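PDB 6V82: tryptophan synthase alpha chain from Chlamydia trachomatis, which probably carries out the aldol cleavage of indoleglycerol phosphate to indole and glyceraldehyde 3-phosphate, within the last step of tryptophan biosynthesis. Local coordinates for residues Q10-A20 and V40-P48; L200-I208 and V217-T228. All coordinates share one frame; numbering follows the deposited sequence.

Contact 1 of 2, residues Q10-A20 and V40-P48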
# COMPACT_ATOMS: atom_id res chain seq x y z
N GLN A 10 57.41 34.45 -4.49
CA GLN A 10 56.61 35.35 -5.29
C GLN A 10 55.25 35.49 -4.65
O GLN A 10 54.76 34.58 -3.96
CB GLN A 10 56.42 34.84 -6.71
CG GLN A 10 57.58 34.06 -7.28
CD GLN A 10 57.14 33.17 -8.41
OE1 GLN A 10 57.60 32.03 -8.52
NE2 GLN A 10 56.22 33.66 -9.24
N THR A 11 54.61 36.61 -4.89
CA THR A 11 53.34 36.88 -4.24
C THR A 11 52.19 36.75 -5.23
O THR A 11 52.37 36.86 -6.45
CB THR A 11 53.37 38.26 -3.59
OG1 THR A 11 53.82 39.22 -4.54
CG2 THR A 11 54.33 38.25 -2.40
N LYS A 12 51.01 36.48 -4.68
CA LYS A 12 49.75 36.48 -5.43
C LYS A 12 49.81 35.49 -6.60
O LYS A 12 49.93 35.86 -7.77
CB LYS A 12 49.40 37.89 -5.90
CG LYS A 12 49.63 38.98 -4.85
CD LYS A 12 49.09 40.34 -5.29
CE LYS A 12 49.37 40.62 -6.77
NZ LYS A 12 50.83 40.67 -7.11
N LEU A 13 49.69 34.22 -6.24
CA LEU A 13 49.78 33.10 -7.17
C LEU A 13 48.39 32.68 -7.66
O LEU A 13 47.38 32.88 -6.98
CB LEU A 13 50.48 31.92 -6.50
CG LEU A 13 51.83 32.22 -5.86
CD1 LEU A 13 52.45 30.92 -5.37
CD2 LEU A 13 52.77 32.92 -6.85
N CYS A 14 48.35 32.08 -8.84
CA CYS A 14 47.12 31.53 -9.38
C CYS A 14 47.21 30.02 -9.38
O CYS A 14 48.12 29.45 -10.00
CB CYS A 14 46.85 32.04 -10.80
SG CYS A 14 45.57 31.03 -11.62
N ILE A 15 46.27 29.36 -8.71
CA ILE A 15 46.14 27.91 -8.72
C ILE A 15 45.08 27.53 -9.74
O ILE A 15 43.97 28.09 -9.74
CB ILE A 15 45.79 27.35 -7.33
CG1 ILE A 15 46.78 27.85 -6.27
CG2 ILE A 15 45.73 25.83 -7.37
CD1 ILE A 15 46.36 27.55 -4.84
N GLY A 16 45.41 26.58 -10.61
CA GLY A 16 44.47 26.11 -11.62
C GLY A 16 44.13 24.64 -11.44
O GLY A 16 45.03 23.81 -11.31
N TYR A 17 42.84 24.33 -11.43
CA TYR A 17 42.38 22.95 -11.26
C TYR A 17 42.16 22.28 -12.60
O TYR A 17 41.59 22.87 -13.52
CB TYR A 17 41.06 22.90 -10.47
CG TYR A 17 40.54 21.49 -10.38
CD1 TYR A 17 41.03 20.61 -9.42
CD2 TYR A 17 39.58 21.01 -11.27
CE1 TYR A 17 40.57 19.32 -9.34
CE2 TYR A 17 39.11 19.73 -11.20
CZ TYR A 17 39.61 18.87 -10.24
OH TYR A 17 39.15 17.57 -10.16
N LEU A 18 42.59 21.02 -12.69
CA LEU A 18 42.23 20.12 -13.78
C LEU A 18 41.94 18.74 -13.22
O LEU A 18 42.60 18.28 -12.28
CB LEU A 18 43.33 19.98 -14.83
CG LEU A 18 43.62 21.14 -15.76
CD1 LEU A 18 44.81 20.77 -16.65
CD2 LEU A 18 42.39 21.46 -16.58
N THR A 19 40.99 18.04 -13.84
CA THR A 19 40.72 16.65 -13.50
C THR A 19 41.66 15.75 -14.30
O THR A 19 41.56 15.68 -15.53
CB THR A 19 39.27 16.28 -13.78
OG1 THR A 19 38.40 17.11 -13.00
CG2 THR A 19 39.04 14.82 -13.44
N ALA A 20 42.56 15.06 -13.60
CA ALA A 20 43.41 14.08 -14.26
C ALA A 20 42.57 13.06 -15.02
O ALA A 20 41.66 12.45 -14.46
CB ALA A 20 44.29 13.37 -13.22
N VAL A 40 49.48 30.08 -15.10
CA VAL A 40 49.10 29.43 -13.84
C VAL A 40 50.36 29.03 -13.08
O VAL A 40 51.30 28.47 -13.66
CB VAL A 40 48.20 28.21 -14.13
CG1 VAL A 40 47.96 27.40 -12.86
CG2 VAL A 40 46.85 28.67 -14.73
N ASP A 41 50.40 29.33 -11.78
CA ASP A 41 51.61 29.12 -11.00
C ASP A 41 51.64 27.77 -10.29
O ASP A 41 52.73 27.26 -9.99
CB ASP A 41 51.77 30.22 -9.95
CG ASP A 41 51.78 31.62 -10.56
OD1 ASP A 41 50.81 32.38 -10.31
OD2 ASP A 41 52.74 31.96 -11.28
N ILE A 42 50.49 27.20 -10.01
CA ILE A 42 50.38 25.95 -9.29
C ILE A 42 49.26 25.15 -9.93
O ILE A 42 48.15 25.66 -10.07
CB ILE A 42 50.08 26.17 -7.79
CG1 ILE A 42 51.24 26.90 -7.12
CG2 ILE A 42 49.76 24.85 -7.12
CD1 ILE A 42 50.95 27.33 -5.70
N LEU A 43 49.55 23.92 -10.33
CA LEU A 43 48.52 23.04 -10.85
C LEU A 43 47.91 22.24 -9.71
O LEU A 43 48.63 21.65 -8.90
CB LEU A 43 49.08 22.10 -11.91
CG LEU A 43 49.30 22.80 -13.23
CD1 LEU A 43 49.78 21.82 -14.28
CD2 LEU A 43 48.01 23.49 -13.67
N GLU A 44 46.58 22.23 -9.64
CA GLU A 44 45.86 21.36 -8.72
C GLU A 44 45.23 20.27 -9.57
O GLU A 44 44.28 20.52 -10.31
CB GLU A 44 44.81 22.09 -7.90
CG GLU A 44 44.15 21.18 -6.86
CD GLU A 44 43.64 21.95 -5.64
OE1 GLU A 44 42.41 21.97 -5.42
OE2 GLU A 44 44.48 22.53 -4.91
N LEU A 45 45.78 19.07 -9.46
CA LEU A 45 45.43 17.94 -10.31
C LEU A 45 44.47 17.03 -9.55
O LEU A 45 44.82 16.47 -8.50
CB LEU A 45 46.71 17.21 -10.74
CG LEU A 45 46.58 16.22 -11.88
CD1 LEU A 45 46.09 16.91 -13.15
CD2 LEU A 45 47.94 15.57 -12.10
N GLY A 46 43.24 16.90 -10.06
CA GLY A 46 42.24 16.11 -9.39
C GLY A 46 42.34 14.63 -9.69
O GLY A 46 42.31 14.23 -10.87
N PHE A 47 42.52 13.82 -8.65
CA PHE A 47 42.31 12.38 -8.74
C PHE A 47 40.79 12.16 -8.77
O PHE A 47 40.11 12.41 -7.76
CB PHE A 47 42.97 11.67 -7.54
CG PHE A 47 43.22 10.18 -7.74
CD1 PHE A 47 44.32 9.57 -7.13
CD2 PHE A 47 42.37 9.40 -8.51
CE1 PHE A 47 44.57 8.19 -7.28
CE2 PHE A 47 42.62 8.02 -8.68
CZ PHE A 47 43.72 7.42 -8.06
N PRO A 48 40.22 11.76 -9.90
CA PRO A 48 38.76 11.65 -9.98
C PRO A 48 38.26 10.51 -9.11
O PRO A 48 38.84 9.42 -9.08
CB PRO A 48 38.51 11.39 -11.47
CG PRO A 48 39.78 10.80 -11.95
CD PRO A 48 40.87 11.48 -11.20
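Strands 13-19 and 42-46 are the first two strands of the TIM barrel, joined by helix 25-37 in a beta-alpha-beta crossover. They run parallel at 24°, with Ile15 beside Ile42 and Tyr17 beside Glu44. The ladder alternates between partners: Gly16 N donates to Ile42 O at 2.9 Å, and Gly16 O takes Glu44 N at 2.8 Å almost straight. Just before strand 42-46, the Asp41 side chain adds a bond to the ladder. Its OD1 accepts from Cys14 N at 2.9 Å through the anti lone pair, while Asp41 N and Ile42 N both donate to Cys14 O.

Ile15, Tyr17, Ile42 and Glu44 point to the barrel interior. Ile15 and Ile42 lie side by side, CG1 of Ile15 on CB of Ile42, and CG2 of Ile15 touches Glu44 CB. Glu44, a predicted proton acceptor, has CG anti to the backbone N (chi1 -175°), and its extended chain carries the carboxylate clear of the strand, to Arg205 at OE1 and a hydrogen bond from Tyr173 at OE2. On the outer face Leu18 and Leu43 pack against helix 25-37, and Leu45 against helix 73-84.

The Tyr17 ring stands nearly perpendicular to the Glu44 carboxylate plane (87°) and reaches forward along the strand, passing close to Gly46, with Tyr17 OH 3.5 Å from Gly46 CA. The phenol oxygen also hydrogen-bonds to His63. Thr19 OG1 hydrogen-bonds to Ser62 and, at 3.0 Å, to Tyr17 OH, where either hydroxyl could donate.

Contact 2 of 2, residues L200-I208 and V217-T228; sequences LPIVDRRDI and VLNYSDGFIVKT
Strands 202-205 and 223-226 run parallel at 33°, with axes 5.5 Å apart at their closest, as the seventh and eighth strands that close the TIM barrel. Few backbone bonds join the two segments: Asp222 N donates to Ile202 O at one end, and Ile208 N to Ile225 O past the corner at Arg206. Side chains supply much of the rest. Asp222 OD2 takes Ile202 N through its anti lone pair and also salt-bridges to Arg195, and Ser221 OG accepts from Asp204 N at 2.7 Å while donating to Gly223 O, bridging the strands.

Asp204 has CG anti to the backbone N (chi1 -163°). Tyr220 OH donates to Asp204 OD2 at 2.8 Å, at the edge of the tyrosine ring; OD2 also forms a salt bridge with Arg206 NH1, while OD1 accepts from Arg206 N, an Asx turn. Ile208 CD1 presses on Val217 CG2 at 3.5 Å. Farther along, Asp207 OD1 is gripped by Lys227 N and Thr228 N from one face of the carboxylate, and OD2 by Thr228 OG1.

Arg205 and Lys227 approach within 4.1 Å (NH2 to NZ), but salt bridges to Glu44 and Asp55 respectively probably offset their like charges, tying this seam to both predicted proton acceptors.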
# COMPACT_ATOMS: atom_id res chain seq x y z
N LEU A 200 52.56 30.19 7.34
CA LEU A 200 52.43 29.56 6.03
C LEU A 200 51.56 30.49 5.20
O LEU A 200 50.76 31.25 5.77
CB LEU A 200 51.78 28.17 6.11
CG LEU A 200 52.51 26.96 6.71
CD1 LEU A 200 51.57 25.76 6.79
CD2 LEU A 200 53.76 26.61 5.90
N PRO A 201 51.69 30.47 3.88
CA PRO A 201 50.76 31.24 3.05
C PRO A 201 49.34 30.71 3.22
O PRO A 201 49.12 29.50 3.34
CB PRO A 201 51.28 31.04 1.62
CG PRO A 201 52.66 30.49 1.78
CD PRO A 201 52.67 29.73 3.07
N ILE A 202 48.37 31.63 3.25
CA ILE A 202 46.96 31.30 3.41
C ILE A 202 46.26 31.68 2.12
O ILE A 202 46.31 32.85 1.70
CB ILE A 202 46.34 32.01 4.61
CG1 ILE A 202 47.23 31.87 5.84
CG2 ILE A 202 44.97 31.44 4.91
CD1 ILE A 202 47.47 30.45 6.24
N VAL A 203 45.61 30.71 1.48
CA VAL A 203 44.97 30.92 0.20
C VAL A 203 43.46 30.78 0.37
O VAL A 203 42.98 29.76 0.88
CB VAL A 203 45.49 29.94 -0.87
CG1 VAL A 203 44.72 30.11 -2.18
CG2 VAL A 203 46.97 30.16 -1.08
N ASP A 204 42.73 31.81 -0.06
CA ASP A 204 41.27 31.76 -0.13
C ASP A 204 40.83 30.67 -1.10
O ASP A 204 41.16 30.71 -2.30
CB ASP A 204 40.73 33.12 -0.57
CG ASP A 204 39.24 33.29 -0.29
OD1 ASP A 204 38.47 32.31 -0.42
OD2 ASP A 204 38.83 34.43 0.07
N ARG A 205 40.07 29.70 -0.59
CA ARG A 205 39.64 28.52 -1.32
C ARG A 205 38.47 28.80 -2.27
O ARG A 205 38.08 27.90 -3.02
CB ARG A 205 39.27 27.43 -0.31
CG ARG A 205 38.84 26.06 -0.84
CD ARG A 205 39.93 25.33 -1.60
NE ARG A 205 39.47 24.01 -2.04
CZ ARG A 205 40.13 23.22 -2.88
NH1 ARG A 205 41.31 23.60 -3.40
NH2 ARG A 205 39.62 22.03 -3.22
N ARG A 206 37.92 30.01 -2.29
CA ARG A 206 36.72 30.25 -3.08
C ARG A 206 37.03 30.21 -4.58
O ARG A 206 38.13 30.54 -5.03
CB ARG A 206 36.08 31.57 -2.70
CG ARG A 206 36.64 32.80 -3.38
CD ARG A 206 35.76 34.01 -3.06
NE ARG A 206 36.10 34.65 -1.79
CZ ARG A 206 35.62 34.30 -0.59
NH1 ARG A 206 36.01 34.97 0.48
NH2 ARG A 206 34.77 33.29 -0.46
N ASP A 207 36.03 29.79 -5.35
CA ASP A 207 36.20 29.60 -6.78
C ASP A 207 36.21 30.94 -7.49
O ASP A 207 35.21 31.68 -7.45
CB ASP A 207 35.09 28.71 -7.32
CG ASP A 207 35.35 28.22 -8.74
OD1 ASP A 207 36.43 28.48 -9.31
OD2 ASP A 207 34.44 27.57 -9.28
N ILE A 208 37.32 31.27 -8.12
CA ILE A 208 37.45 32.51 -8.88
C ILE A 208 37.33 32.19 -10.35
O ILE A 208 37.89 31.19 -10.83
CB ILE A 208 38.80 33.21 -8.58
CG1 ILE A 208 38.92 33.49 -7.10
CG2 ILE A 208 38.89 34.49 -9.37
CD1 ILE A 208 37.86 34.41 -6.60
N VAL A 217 40.39 39.09 -4.30
CA VAL A 217 40.83 38.07 -3.35
C VAL A 217 42.29 38.30 -2.95
O VAL A 217 42.65 38.15 -1.78
CB VAL A 217 40.62 36.67 -3.95
CG1 VAL A 217 41.47 35.63 -3.23
CG2 VAL A 217 39.15 36.30 -3.89
N LEU A 218 43.14 38.69 -3.91
CA LEU A 218 44.57 38.85 -3.65
C LEU A 218 44.90 40.01 -2.71
O LEU A 218 46.05 40.09 -2.26
CB LEU A 218 45.32 39.01 -4.98
CG LEU A 218 45.24 37.81 -5.93
CD1 LEU A 218 45.79 38.16 -7.30
CD2 LEU A 218 45.96 36.59 -5.36
N ASN A 219 43.95 40.90 -2.42
CA ASN A 219 44.17 41.94 -1.42
C ASN A 219 44.54 41.36 -0.06
O ASN A 219 45.26 42.00 0.71
CB ASN A 219 42.93 42.81 -1.26
CG ASN A 219 42.85 43.94 -2.27
OD1 ASN A 219 43.86 44.55 -2.61
ND2 ASN A 219 41.64 44.22 -2.75
N TYR A 220 44.03 40.17 0.26
CA TYR A 220 44.19 39.56 1.58
C TYR A 220 44.68 38.13 1.53
O TYR A 220 45.21 37.64 2.53
CB TYR A 220 42.85 39.60 2.34
CG TYR A 220 41.70 38.97 1.58
CD1 TYR A 220 40.85 39.74 0.80
CD2 TYR A 220 41.48 37.59 1.62
CE1 TYR A 220 39.80 39.16 0.09
CE2 TYR A 220 40.44 37.00 0.92
CZ TYR A 220 39.61 37.78 0.16
OH TYR A 220 38.58 37.19 -0.54
N SER A 221 44.52 37.44 0.40
CA SER A 221 44.95 36.06 0.23
C SER A 221 46.28 36.03 -0.50
O SER A 221 46.59 36.92 -1.29
CB SER A 221 43.89 35.28 -0.55
OG SER A 221 44.30 33.93 -0.75
N ASP A 222 47.08 34.99 -0.22
CA ASP A 222 48.35 34.81 -0.92
C ASP A 222 48.18 34.21 -2.31
O ASP A 222 49.14 34.16 -3.07
CB ASP A 222 49.28 33.94 -0.07
CG ASP A 222 49.65 34.61 1.24
OD1 ASP A 222 50.21 35.72 1.18
OD2 ASP A 222 49.35 34.04 2.31
N GLY A 223 46.98 33.76 -2.65
CA GLY A 223 46.70 33.32 -4.00
C GLY A 223 45.21 33.12 -4.16
O GLY A 223 44.45 33.22 -3.20
N PHE A 224 44.80 32.83 -5.39
CA PHE A 224 43.43 32.46 -5.68
C PHE A 224 43.42 31.19 -6.51
O PHE A 224 44.40 30.88 -7.19
CB PHE A 224 42.67 33.59 -6.41
CG PHE A 224 43.19 33.87 -7.78
CD1 PHE A 224 44.29 34.70 -7.96
CD2 PHE A 224 42.58 33.32 -8.90
CE1 PHE A 224 44.77 34.97 -9.23
CE2 PHE A 224 43.06 33.59 -10.17
CZ PHE A 224 44.15 34.41 -10.34
N ILE A 225 42.32 30.45 -6.44
CA ILE A 225 42.18 29.20 -7.17
C ILE A 225 41.06 29.35 -8.19
O ILE A 225 39.98 29.87 -7.88
CB ILE A 225 41.95 28.01 -6.22
CG1 ILE A 225 41.70 26.73 -7.03
CG2 ILE A 225 40.80 28.27 -5.27
CD1 ILE A 225 41.68 25.48 -6.16
N VAL A 226 41.35 28.93 -9.42
CA VAL A 226 40.35 28.79 -10.48
C VAL A 226 39.96 27.32 -10.50
O VAL A 226 40.65 26.49 -11.09
CB VAL A 226 40.91 29.24 -11.83
CG1 VAL A 226 39.87 29.06 -12.91
CG2 VAL A 226 41.42 30.67 -11.77
N LYS A 227 38.85 26.99 -9.84
CA LYS A 227 38.45 25.59 -9.68
C LYS A 227 37.60 25.09 -10.85
O LYS A 227 37.86 24.02 -11.39
CB LYS A 227 37.67 25.41 -8.37
CG LYS A 227 37.17 24.00 -8.13
CD LYS A 227 38.33 23.01 -8.05
CE LYS A 227 37.85 21.57 -7.88
NZ LYS A 227 37.29 21.26 -6.52
N THR A 228 36.57 25.85 -11.23
CA THR A 228 35.60 25.44 -12.24
C THR A 228 35.96 25.88 -13.66
O THR A 228 35.79 25.10 -14.61
CB THR A 228 34.21 25.97 -11.87
OG1 THR A 228 33.74 25.31 -10.69
CG2 THR A 228 33.21 25.75 -12.99

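Contact 1 closes before contact 2 opens along the chain, and their centres lie 11 Å apart. They pair the first two and the last two strands of one parallel barrel sheet. Strand 223-226 runs next to strand 13-19, so 42-46, 13-19, 223-226 and 202-205 form a continuous part of the wall. Ile15 O and Val226 N, 2.8 Å apart in a probable hydrogen bond, join the contacts through the backbone. Cys14 CB packs on Phe224 CZ. The Glu44 OE1-Arg205 NH1 salt bridge, 2.8 Å, links the two contacts through side chains. Closing the barrel thus brings Arg205 and Lys227, from late in the chain, beside the predicted acceptors Glu44 and Asp55.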